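Side-chain contacts in glutathione S-transferase (Lodderomyces elongisporus, PDB 4IVF), which binds two glutathione molecules per subunit and probably acts as a glutathione transferase, as expected of a GST superfamily member: residues G18-I23 against S76-I81; T101-K106 against Y168-R173; G119-Q124 against I144-R149; W184-S189 against K203-L208. All coordinates share one frame; numbering follows the deposited sequence.

How the contacts relate
The four contacts sample both domains of a GST subunit, and three of them border bound glutathione. Contact 1 lies in the thioredoxin-like domain and holds one glutathione; contacts 2, 3 and 4 lie in the helical domain, and contacts 3 and 4 share the other glutathione. K20 of contact 1 packs against W184 of contact 4 (CE to CD1 3.7 Å) and so links the two domains. Q122 of contact 3 probably donates from NE2 to the backbone O of W184 (2.9 Å). Contacts 2 and 3 both use helix 102-131, their centres about 24 Å apart; contact 2 lies away from the sites, the K106 side chain about 12 Å from a bound glutathione. Contacts 1, 2 and 3 all touch the second subunit.

Contact 1: residues G18-I23 against S76-I81; sequences GYKISI and SQTGAI. With GSH (glutathione), chain U.
Part of the glutathione site of the thioredoxin-like domain is formed here at the start of helix 78-89, where T78 meets K20 and I81 meets I21 of helix 16-27. T78 OG1 donates to carboxylate oxygen O12 of the glutathione at 2.8 Å and receives a hydrogen bond from K20 NZ at 2.9 Å. The backbone N of T78 reaches the other oxygen, O11, at 2.9 Å in a nearly straight bond (168°). With chi1 of 63°, OG1 sits between the backbone N and the carbonyl carbon, and CG2 is left lying near the same carboxylate. Binding the gamma-glutamyl carboxylate at a helix N-terminus through a hydroxyl residue is a hallmark of the GST fold, and the helix end probably helps to stabilise the charge. Q77, the N-cap residue, adds OE1 as acceptor for the ligand amino group N1 at 2.8 Å; E117 of the second subunit also bonds this ligand. The extended K20 chain crosses T78 at about a right angle, and its ammonium also bonds Q114 OE1 and N17 OD1. Beyond this polar cluster, I21 CD1 and CG2 bear on I81 CG2 at 3.9 Å and 4.0 Å, both isoleucines also touching I61 of strand 60-63.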
# COMPACT_ATOMS: atom_id res chain seq x y z
N GLY F 18 12.33 -0.08 -7.06
CA GLY F 18 12.91 -0.99 -8.02
C GLY F 18 13.60 -2.18 -7.37
O GLY F 18 13.42 -3.32 -7.80
N TYR F 19 14.37 -1.90 -6.32
CA TYR F 19 15.12 -2.93 -5.62
C TYR F 19 14.23 -3.99 -4.97
O TYR F 19 14.61 -5.16 -4.90
CB TYR F 19 16.01 -2.28 -4.55
CG TYR F 19 17.09 -1.38 -5.11
CD1 TYR F 19 17.71 -1.68 -6.30
CD2 TYR F 19 17.47 -0.23 -4.44
CE1 TYR F 19 18.70 -0.87 -6.82
CE2 TYR F 19 18.45 0.58 -4.94
CZ TYR F 19 19.06 0.27 -6.13
OH TYR F 19 20.05 1.08 -6.64
N LYS F 20 13.06 -3.59 -4.50
CA LYS F 20 12.11 -4.54 -3.92
C LYS F 20 11.86 -5.68 -4.90
O LYS F 20 11.89 -6.85 -4.53
CB LYS F 20 10.77 -3.88 -3.63
CG LYS F 20 10.73 -2.91 -2.46
CD LYS F 20 9.30 -2.45 -2.32
CE LYS F 20 9.13 -1.16 -1.55
NZ LYS F 20 7.69 -0.73 -1.66
N ILE F 21 11.63 -5.31 -6.15
CA ILE F 21 11.26 -6.28 -7.16
C ILE F 21 12.48 -7.04 -7.67
O ILE F 21 12.43 -8.26 -7.83
CB ILE F 21 10.50 -5.62 -8.34
CG1 ILE F 21 9.28 -4.85 -7.82
CG2 ILE F 21 10.07 -6.67 -9.34
CD1 ILE F 21 8.54 -5.53 -6.68
N SER F 22 13.59 -6.34 -7.89
CA SER F 22 14.77 -7.03 -8.40
C SER F 22 15.34 -8.00 -7.36
O SER F 22 15.77 -9.10 -7.70
CB SER F 22 15.84 -6.05 -8.88
OG SER F 22 16.39 -5.30 -7.81
N ILE F 23 15.34 -7.59 -6.10
CA ILE F 23 15.70 -8.51 -5.01
C ILE F 23 14.76 -9.72 -4.94
O ILE F 23 15.22 -10.86 -4.83
CB ILE F 23 15.72 -7.80 -3.65
CG1 ILE F 23 16.88 -6.80 -3.59
CG2 ILE F 23 15.85 -8.82 -2.52
CD1 ILE F 23 16.81 -5.86 -2.43
N SER F 76 1.62 -3.21 -12.15
CA SER F 76 2.34 -2.17 -11.44
C SER F 76 2.02 -2.18 -9.95
O SER F 76 1.17 -2.96 -9.51
CB SER F 76 2.02 -0.81 -12.05
OG SER F 76 2.56 -0.74 -13.35
N GLN F 77 2.70 -1.31 -9.21
CA GLN F 77 2.69 -1.22 -7.73
C GLN F 77 3.49 -2.34 -7.09
O GLN F 77 3.10 -3.50 -7.15
CB GLN F 77 1.27 -1.22 -7.15
CG GLN F 77 0.49 0.03 -7.44
CD GLN F 77 1.09 1.22 -6.75
OE1 GLN F 77 1.65 1.11 -5.66
NE2 GLN F 77 1.00 2.38 -7.40
N THR F 78 4.61 -1.98 -6.45
CA THR F 78 5.48 -2.98 -5.81
C THR F 78 4.71 -3.94 -4.91
O THR F 78 5.03 -5.13 -4.87
CB THR F 78 6.63 -2.34 -4.97
OG1 THR F 78 6.09 -1.56 -3.90
CG2 THR F 78 7.51 -1.47 -5.83
N GLY F 79 3.68 -3.44 -4.23
CA GLY F 79 2.89 -4.28 -3.35
C GLY F 79 2.12 -5.36 -4.09
O GLY F 79 2.03 -6.51 -3.65
N ALA F 80 1.54 -4.99 -5.23
CA ALA F 80 0.80 -5.95 -6.04
C ALA F 80 1.77 -6.90 -6.73
O ALA F 80 1.51 -8.10 -6.83
CB ALA F 80 -0.08 -5.22 -7.09
N ILE F 81 2.88 -6.35 -7.21
CA ILE F 81 3.87 -7.14 -7.94
C ILE F 81 4.48 -8.20 -7.03
O ILE F 81 4.66 -9.35 -7.43
CB ILE F 81 5.01 -6.27 -8.51
CG1 ILE F 81 4.44 -5.20 -9.44
CG2 ILE F 81 6.06 -7.13 -9.22
CD1 ILE F 81 5.51 -4.27 -10.00
N1 GSH U . 3.53 3.09 -4.91
CA1 GSH U . 4.54 2.83 -5.90
C1 GSH U . 5.08 1.48 -5.73
O11 GSH U . 5.38 0.79 -6.73
O12 GSH U . 5.28 1.01 -4.59
CB1 GSH U . 5.65 3.87 -5.79
CG1 GSH U . 6.43 3.84 -7.04
CD1 GSH U . 7.45 4.96 -7.16
OE1 GSH U . 7.56 5.86 -6.31
N2 GSH U . 8.36 4.99 -8.36
CA2 GSH U . 9.31 6.06 -8.49
C2 GSH U . 9.06 6.76 -9.81
O2 GSH U . 8.80 6.09 -10.82
CB2 GSH U . 10.66 5.51 -8.47
SG2 GSH U . 10.95 4.66 -6.94
N3 GSH U . 9.12 8.21 -9.90
CA3 GSH U . 8.88 8.85 -11.19
C3 GSH U . 7.86 9.92 -11.10
O31 GSH U . 7.01 9.94 -10.18
O32 GSH U . 7.85 10.82 -11.98

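Contact 2: residues T101-K106 against Y168-R173; sequences TAEYYK and YLVGDR
Flat groups flank the meeting of E103 and K106 with V170 without themselves bridging it. On the helix, Y104 brings CD2 over the centre of one face of the Y105 ring, 3.5 Å above its plane, while Y105 CD2 lies in the plane of the Y104 ring, at its edge. On the loop, one face of the Y168 ring carries the peptide between D172 and R173 toward its rim. The R173 guanidinium turns its edge to D172 and grips a single oxygen, OD1, side-on: NH2 at 2.8 Å uses the syn lone pair, whereas NE at 3.1 Å comes from above the carboxylate plane. NH1 has its own partner in S96 O.

The contact proper joins the first turn of helix 102-131, in the all-helical GST domain, to the loop leading into helix 176-185. V170 does the touching with both methyls. CG1, trans to the backbone N (chi1 -177°), lies 3.8 Å from E103 O and 4.1 Å from E103 CB; CG2 turns to K106, 4.2 Å from its CB. The polar ends of both helix residues lead away: E103 bends at chi2 (83°), and K106 NZ forms a salt bridge with E109 and a hydrogen bond to V74 O of the second subunit. V170 also begins a type II' turn ending at R173, with G171 supplying the positive phi. T101 caps the helix, its OG1 accepting from Y104 N at 3.2 Å.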
# COMPACT_ATOMS: atom_id res chain seq x y z
N THR F 101 -4.14 -18.51 5.62
CA THR F 101 -3.66 -18.67 7.00
C THR F 101 -3.41 -17.33 7.69
O THR F 101 -3.20 -16.30 7.03
CB THR F 101 -2.35 -19.48 7.06
OG1 THR F 101 -1.31 -18.75 6.40
CG2 THR F 101 -2.51 -20.85 6.42
N ALA F 102 -3.41 -17.36 9.02
CA ALA F 102 -3.14 -16.16 9.81
C ALA F 102 -1.82 -15.51 9.41
O ALA F 102 -1.74 -14.30 9.23
CB ALA F 102 -3.16 -16.49 11.28
N GLU F 103 -0.80 -16.33 9.22
CA GLU F 103 0.51 -15.83 8.82
C GLU F 103 0.47 -15.19 7.42
O GLU F 103 1.17 -14.22 7.17
CB GLU F 103 1.58 -16.93 8.89
CG GLU F 103 1.87 -17.47 10.32
CD GLU F 103 0.88 -18.56 10.79
OE1 GLU F 103 -0.07 -18.94 10.05
OE2 GLU F 103 1.07 -19.05 11.93
N TYR F 104 -0.32 -15.75 6.51
CA TYR F 104 -0.50 -15.16 5.19
C TYR F 104 -1.03 -13.73 5.30
O TYR F 104 -0.49 -12.81 4.68
CB TYR F 104 -1.46 -16.02 4.35
CG TYR F 104 -1.90 -15.36 3.07
CD1 TYR F 104 -1.14 -15.46 1.92
CD2 TYR F 104 -3.09 -14.63 3.01
CE1 TYR F 104 -1.53 -14.85 0.74
CE2 TYR F 104 -3.50 -14.01 1.83
CZ TYR F 104 -2.71 -14.13 0.70
OH TYR F 104 -3.10 -13.54 -0.49
N TYR F 105 -2.07 -13.56 6.11
CA TYR F 105 -2.64 -12.24 6.35
C TYR F 105 -1.75 -11.26 7.13
O TYR F 105 -1.73 -10.07 6.82
CB TYR F 105 -4.05 -12.37 6.92
CG TYR F 105 -4.99 -12.91 5.88
CD1 TYR F 105 -5.37 -12.13 4.79
CD2 TYR F 105 -5.45 -14.22 5.94
CE1 TYR F 105 -6.23 -12.63 3.80
CE2 TYR F 105 -6.30 -14.74 4.97
CZ TYR F 105 -6.68 -13.94 3.90
OH TYR F 105 -7.51 -14.46 2.94
N LYS F 106 -1.01 -11.73 8.13
CA LYS F 106 -0.08 -10.83 8.80
C LYS F 106 1.01 -10.34 7.82
O LYS F 106 1.44 -9.21 7.92
CB LYS F 106 0.59 -11.48 10.03
CG LYS F 106 -0.37 -11.88 11.17
CD LYS F 106 -1.32 -10.77 11.62
CE LYS F 106 -0.62 -9.59 12.26
NZ LYS F 106 -1.60 -8.65 12.91
N TYR F 168 12.61 -12.41 11.66
CA TYR F 168 11.67 -12.23 10.56
C TYR F 168 10.47 -11.40 11.01
O TYR F 168 10.05 -11.48 12.15
CB TYR F 168 11.16 -13.58 10.07
CG TYR F 168 12.24 -14.62 9.88
CD1 TYR F 168 13.05 -14.60 8.76
CD2 TYR F 168 12.44 -15.63 10.81
CE1 TYR F 168 14.02 -15.54 8.56
CE2 TYR F 168 13.42 -16.58 10.63
CZ TYR F 168 14.20 -16.54 9.49
OH TYR F 168 15.19 -17.47 9.28
N LEU F 169 9.91 -10.62 10.10
CA LEU F 169 8.68 -9.91 10.41
C LEU F 169 7.52 -10.86 10.69
O LEU F 169 6.68 -10.59 11.55
CB LEU F 169 8.30 -8.98 9.28
CG LEU F 169 9.21 -7.77 9.11
CD1 LEU F 169 8.73 -6.92 7.91
CD2 LEU F 169 9.21 -6.96 10.39
N VAL F 170 7.45 -11.96 9.95
CA VAL F 170 6.39 -12.94 10.19
C VAL F 170 6.91 -14.37 10.28
O VAL F 170 7.50 -14.89 9.33
CB VAL F 170 5.28 -12.89 9.12
CG1 VAL F 170 4.18 -13.87 9.45
CG2 VAL F 170 4.71 -11.49 9.01
N GLY F 171 6.70 -14.99 11.44
CA GLY F 171 7.03 -16.39 11.64
C GLY F 171 8.49 -16.78 11.48
O GLY F 171 9.38 -16.12 12.01
N ASP F 172 8.72 -17.86 10.74
CA ASP F 172 10.05 -18.45 10.59
C ASP F 172 10.65 -18.28 9.20
O ASP F 172 11.52 -19.03 8.80
CB ASP F 172 9.99 -19.94 10.93
CG ASP F 172 9.03 -20.71 10.02
OD1 ASP F 172 8.20 -20.08 9.34
OD2 ASP F 172 9.11 -21.96 10.00
N ARG F 173 10.18 -17.31 8.44
CA ARG F 173 10.73 -17.13 7.11
C ARG F 173 10.66 -15.68 6.66
O ARG F 173 9.81 -14.92 7.12
CB ARG F 173 10.01 -18.05 6.10
CG ARG F 173 8.61 -17.59 5.72
CD ARG F 173 7.72 -18.75 5.28
NE ARG F 173 7.56 -19.71 6.37
CZ ARG F 173 6.81 -20.80 6.33
NH1 ARG F 173 6.10 -21.10 5.25
NH2 ARG F 173 6.76 -21.59 7.40

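Contact 3: residues G119-Q124 against I144-R149; sequences GPIQGQ and ITDTKR. With GSH (glutathione), chain T.
I121 and Q122 of helix 102-131 face D146 and T147 of helix 137-159, and their contacts across the interface are van der Waals ones. The segments run roughly antiparallel (147°), their axes 8.5 Å apart. D146 comes across I121 at about a right angle, setting OD2 against the branched side chain: CG1 lies 3.4 Å from that oxygen, CG2 3.5 Å and CD1 3.6 Å. T147 slides past I121 in the opposite direction, with OG1 at 3.7 Å from I121 CG2 and at 3.5 Å from Q122 CA; its methyl borders Q122 CG.

Hydrogen bonds and the salt bridge run along the helices or to residues beyond the two segments. R149 NE donates to D146 OD1 at 3.0 Å, the oxygen lying in the guanidinium plane and being met on its syn side, 29° out of the carboxylate plane. T147 OG1 bonds Y143 O one turn back, and Q122 holds Y151 OH through OE1. P120 O accepts from both N and NE2 of Q124.

Ligand contacts are made by the same helix of this GST domain: P120 CD comes 3.2 Å from O32 of a glutathione, and G119 and G123 offer it bare backbone. R142 of the second subunit also hydrogen-bonds this glutathione.

The chemistry is thus divided. One oxygen of D146 is held by an arginine, which probably favours the charged carboxylate, while the other is pressed against isoleucine carbons, so that between these two segments the contact is van der Waals, with the polar groups bonded along their own helices or to other partners.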
# COMPACT_ATOMS: atom_id res chain seq x y z
N GLY F 119 7.34 3.60 2.65
CA GLY F 119 7.71 4.22 1.38
C GLY F 119 7.21 5.65 1.18
O GLY F 119 8.01 6.55 0.98
N PRO F 120 5.89 5.87 1.25
CA PRO F 120 5.39 7.23 1.09
C PRO F 120 6.02 8.24 2.05
O PRO F 120 6.36 9.33 1.60
CB PRO F 120 3.88 7.08 1.37
CG PRO F 120 3.58 5.69 0.87
CD PRO F 120 4.80 4.88 1.28
N ILE F 121 6.16 7.91 3.33
CA ILE F 121 6.69 8.86 4.30
C ILE F 121 8.20 9.11 4.13
O ILE F 121 8.65 10.26 4.15
CB ILE F 121 6.36 8.44 5.75
CG1 ILE F 121 4.85 8.58 6.00
CG2 ILE F 121 7.17 9.25 6.77
CD1 ILE F 121 4.30 9.98 5.76
N GLN F 122 8.97 8.05 3.95
CA GLN F 122 10.41 8.19 3.77
C GLN F 122 10.71 8.86 2.42
O GLN F 122 11.73 9.53 2.25
CB GLN F 122 11.10 6.82 3.86
CG GLN F 122 12.61 6.92 3.87
CD GLN F 122 13.31 5.58 4.11
OE1 GLN F 122 12.72 4.65 4.67
NE2 GLN F 122 14.56 5.49 3.70
N GLY F 123 9.80 8.69 1.47
CA GLY F 123 9.92 9.33 0.17
C GLY F 123 9.71 10.82 0.28
O GLY F 123 10.34 11.59 -0.43
N GLN F 124 8.83 11.25 1.19
CA GLN F 124 8.60 12.68 1.39
C GLN F 124 9.81 13.32 2.02
O GLN F 124 10.22 14.41 1.63
CB GLN F 124 7.37 12.95 2.25
CG GLN F 124 6.07 12.45 1.67
CD GLN F 124 6.02 12.60 0.16
OE1 GLN F 124 6.02 13.72 -0.37
NE2 GLN F 124 5.99 11.47 -0.55
N ILE F 144 11.25 13.28 8.47
CA ILE F 144 12.31 12.61 9.18
C ILE F 144 11.76 11.98 10.48
O ILE F 144 12.03 10.82 10.78
CB ILE F 144 13.45 13.57 9.51
CG1 ILE F 144 14.19 13.97 8.23
CG2 ILE F 144 14.40 12.96 10.52
CD1 ILE F 144 14.90 12.82 7.55
N THR F 145 10.97 12.76 11.22
CA THR F 145 10.39 12.32 12.49
C THR F 145 9.41 11.16 12.30
O THR F 145 9.43 10.18 13.04
CB THR F 145 9.68 13.47 13.23
OG1 THR F 145 10.63 14.44 13.65
CG2 THR F 145 8.97 12.94 14.45
N ASP F 146 8.56 11.28 11.29
CA ASP F 146 7.61 10.21 11.04
C ASP F 146 8.31 8.97 10.46
O ASP F 146 7.89 7.84 10.71
CB ASP F 146 6.45 10.67 10.15
CG ASP F 146 5.23 9.78 10.29
OD1 ASP F 146 4.85 9.46 11.43
OD2 ASP F 146 4.65 9.39 9.25
N THR F 147 9.38 9.17 9.70
CA THR F 147 10.17 8.03 9.24
C THR F 147 10.72 7.21 10.41
O THR F 147 10.69 5.97 10.39
CB THR F 147 11.33 8.47 8.35
OG1 THR F 147 10.80 9.06 7.15
CG2 THR F 147 12.18 7.27 7.97
N LYS F 148 11.20 7.92 11.43
CA LYS F 148 11.73 7.27 12.63
C LYS F 148 10.61 6.57 13.39
O LYS F 148 10.84 5.52 13.99
CB LYS F 148 12.44 8.28 13.53
CG LYS F 148 13.81 8.71 13.03
CD LYS F 148 14.28 9.93 13.83
CE LYS F 148 15.71 10.29 13.53
NZ LYS F 148 16.04 11.62 14.13
N ARG F 149 9.42 7.16 13.38
CA ARG F 149 8.27 6.54 14.02
C ARG F 149 8.03 5.15 13.42
O ARG F 149 7.86 4.17 14.15
CB ARG F 149 7.01 7.40 13.86
CG ARG F 149 5.83 6.86 14.68
CD ARG F 149 4.47 7.46 14.26
NE ARG F 149 4.04 7.03 12.93
CZ ARG F 149 3.41 5.89 12.67
NH1 ARG F 149 3.13 5.03 13.65
NH2 ARG F 149 3.07 5.59 11.43
N1 GSH T . 7.13 12.32 -7.98
CA1 GSH T . 8.16 12.36 -6.97
C1 GSH T . 8.10 13.65 -6.26
O11 GSH T . 7.17 14.46 -6.51
O12 GSH T . 8.95 13.94 -5.40
CB1 GSH T . 9.54 12.08 -7.55
CG1 GSH T . 10.40 11.38 -6.56
CD1 GSH T . 9.97 9.93 -6.32
OE1 GSH T . 9.32 9.30 -7.16
N2 GSH T . 10.34 9.22 -5.04
CA2 GSH T . 9.92 7.85 -4.82
C2 GSH T . 8.88 7.81 -3.73
O2 GSH T . 8.90 8.64 -2.83
CB2 GSH T . 11.06 7.05 -4.37
SG2 GSH T . 12.39 7.17 -5.51
N3 GSH T . 7.85 6.79 -3.73
CA3 GSH T . 6.87 6.79 -2.66
C3 GSH T . 6.46 5.41 -2.34
O31 GSH T . 7.23 4.43 -2.52
O32 GSH T . 5.29 5.22 -1.88

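Contact 4: residues W184-S189 against K203-L208; sequences WAYRLS and KWYDSL. With GSH (glutathione), chain T.
A185 presents its methyl group to two aromatic residues of helix 199-209, lying 4.0 Å from Y205 CD1 and 4.3 Å from W204 CZ3. The indole receives it at its edge, near the ring plane. Y186 and Y205 adopt almost the same first torsion, with CG trans to the backbone N (chi1 -177° and -175°); Y205 is thereby extended toward segment 184-189, where its OH comes 3.5 Å from both CD1 and CA of Y186. The two tyrosines cross obliquely, and no hydrogen bond links the segments.

W204 is positioned from within its own helix and from beyond it: L208 CD1 rests 3.4 Å above one face, toward the rim, and NE1 bonds D178. W184 points the other way, into the glutathione pocket, with CG beside the backbone N (chi1 -82°). There CZ2 lies 3.4 Å from O31 of the ligand, ligand atom C2 sits in the ring plane at the edge, and NE1 is held by N17 OD1. A type I turn from A185 to L188 follows this tryptophan.

Within the helical GST domain, Y205 and L208 also pack on L182 and W204 on L181, so helix 199-209 covers one flank of helix 176-185. W184 itself reaches both helix 16-27, through P16, and helix 102-131, through Q114 and N118.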
# COMPACT_ATOMS: atom_id res chain seq x y z
N TRP F 184 13.79 0.10 1.13
CA TRP F 184 13.80 1.43 1.72
C TRP F 184 14.75 1.59 2.90
O TRP F 184 15.27 2.68 3.15
CB TRP F 184 12.39 1.84 2.14
CG TRP F 184 11.58 2.37 0.99
CD1 TRP F 184 10.75 1.67 0.16
CD2 TRP F 184 11.55 3.73 0.53
NE1 TRP F 184 10.20 2.50 -0.79
CE2 TRP F 184 10.68 3.77 -0.58
CE3 TRP F 184 12.16 4.91 0.95
CZ2 TRP F 184 10.40 4.96 -1.27
CZ3 TRP F 184 11.89 6.10 0.26
CH2 TRP F 184 11.02 6.11 -0.84
N ALA F 185 14.96 0.49 3.63
CA ALA F 185 15.92 0.49 4.74
C ALA F 185 17.30 0.81 4.18
O ALA F 185 18.12 1.48 4.81
CB ALA F 185 15.92 -0.86 5.44
N TYR F 186 17.55 0.32 2.97
CA TYR F 186 18.79 0.55 2.27
C TYR F 186 19.06 2.05 2.08
O TYR F 186 20.21 2.48 1.99
CB TYR F 186 18.71 -0.16 0.92
CG TYR F 186 19.96 -0.07 0.10
CD1 TYR F 186 21.06 -0.86 0.39
CD2 TYR F 186 20.04 0.80 -0.98
CE1 TYR F 186 22.21 -0.78 -0.38
CE2 TYR F 186 21.19 0.88 -1.75
CZ TYR F 186 22.27 0.09 -1.45
OH TYR F 186 23.41 0.18 -2.21
N ARG F 187 17.99 2.86 2.06
CA ARG F 187 18.11 4.29 1.78
C ARG F 187 18.26 5.17 3.03
O ARG F 187 18.43 6.39 2.91
CB ARG F 187 16.91 4.76 0.96
CG ARG F 187 17.04 4.58 -0.54
CD ARG F 187 17.87 5.70 -1.14
NE ARG F 187 17.70 5.77 -2.58
CZ ARG F 187 18.41 5.07 -3.45
NH1 ARG F 187 19.35 4.23 -3.03
NH2 ARG F 187 18.18 5.22 -4.75
N LEU F 188 18.19 4.57 4.22
CA LEU F 188 18.30 5.32 5.47
C LEU F 188 19.64 6.02 5.61
O LEU F 188 19.74 7.09 6.20
CB LEU F 188 18.06 4.41 6.68
CG LEU F 188 16.60 4.05 7.00
CD1 LEU F 188 16.49 3.10 8.22
CD2 LEU F 188 15.76 5.30 7.23
N SER F 189 20.69 5.41 5.06
CA SER F 189 22.02 5.97 5.18
C SER F 189 22.13 7.35 4.53
O SER F 189 22.89 8.19 5.00
CB SER F 189 23.06 5.02 4.57
OG SER F 189 22.82 4.84 3.18
N LYS F 203 20.08 -6.20 13.15
CA LYS F 203 20.48 -7.60 12.93
C LYS F 203 19.76 -8.18 11.71
O LYS F 203 20.35 -8.90 10.90
CB LYS F 203 20.17 -8.46 14.16
CG LYS F 203 21.03 -8.19 15.38
CD LYS F 203 20.40 -8.81 16.62
CE LYS F 203 21.42 -9.06 17.73
NZ LYS F 203 21.50 -10.50 18.15
N TRP F 204 18.47 -7.89 11.63
CA TRP F 204 17.63 -8.29 10.51
C TRP F 204 18.21 -7.74 9.21
O TRP F 204 18.39 -8.47 8.22
CB TRP F 204 16.20 -7.77 10.77
CG TRP F 204 15.27 -7.74 9.58
CD1 TRP F 204 14.41 -8.72 9.19
CD2 TRP F 204 15.08 -6.65 8.67
NE1 TRP F 204 13.71 -8.32 8.09
CE2 TRP F 204 14.10 -7.06 7.74
CE3 TRP F 204 15.65 -5.38 8.55
CZ2 TRP F 204 13.67 -6.23 6.70
CZ3 TRP F 204 15.23 -4.56 7.50
CH2 TRP F 204 14.25 -4.99 6.60
N TYR F 205 18.54 -6.45 9.22
CA TYR F 205 19.16 -5.81 8.06
C TYR F 205 20.50 -6.45 7.68
O TYR F 205 20.73 -6.80 6.52
CB TYR F 205 19.35 -4.30 8.32
CG TYR F 205 19.87 -3.52 7.12
CD1 TYR F 205 19.05 -3.26 6.03
CD2 TYR F 205 21.16 -3.05 7.08
CE1 TYR F 205 19.51 -2.55 4.93
CE2 TYR F 205 21.63 -2.33 6.01
CZ TYR F 205 20.80 -2.09 4.93
OH TYR F 205 21.26 -1.39 3.84
N ASP F 206 21.37 -6.62 8.67
CA ASP F 206 22.69 -7.21 8.44
C ASP F 206 22.57 -8.63 7.89
O ASP F 206 23.37 -9.05 7.04
CB ASP F 206 23.55 -7.22 9.72
CG ASP F 206 23.89 -5.82 10.22
OD1 ASP F 206 23.84 -4.85 9.42
OD2 ASP F 206 24.21 -5.68 11.43
N SER F 207 21.58 -9.38 8.38
CA SER F 207 21.35 -10.74 7.92
C SER F 207 20.95 -10.80 6.45
O SER F 207 21.43 -11.65 5.69
CB SER F 207 20.29 -11.42 8.78
OG SER F 207 20.83 -11.78 10.03
N LEU F 208 20.06 -9.90 6.05
CA LEU F 208 19.61 -9.86 4.65
C LEU F 208 20.72 -9.49 3.66
O LEU F 208 20.80 -10.06 2.57
CB LEU F 208 18.40 -8.94 4.51
CG LEU F 208 17.13 -9.62 5.01
CD1 LEU F 208 16.07 -8.62 5.45
CD2 LEU F 208 16.58 -10.52 3.92
N1 GSH T . 7.13 12.32 -7.98
CA1 GSH T . 8.16 12.36 -6.97
C1 GSH T . 8.10 13.65 -6.26
O11 GSH T . 7.17 14.46 -6.51
O12 GSH T . 8.95 13.94 -5.40
CB1 GSH T . 9.54 12.08 -7.55
CG1 GSH T . 10.40 11.38 -6.56
CD1 GSH T . 9.97 9.93 -6.32
OE1 GSH T . 9.32 9.30 -7.16
N2 GSH T . 10.34 9.22 -5.04
CA2 GSH T . 9.92 7.85 -4.82
C2 GSH T . 8.88 7.81 -3.73
O2 GSH T . 8.90 8.64 -2.83
CB2 GSH T . 11.06 7.05 -4.37
SG2 GSH T . 12.39 7.17 -5.51
N3 GSH T . 7.85 6.79 -3.73
CA3 GSH T . 6.87 6.79 -2.66
C3 GSH T . 6.46 5.41 -2.34
O31 GSH T . 7.23 4.43 -2.52
O32 GSH T . 5.29 5.22 -1.88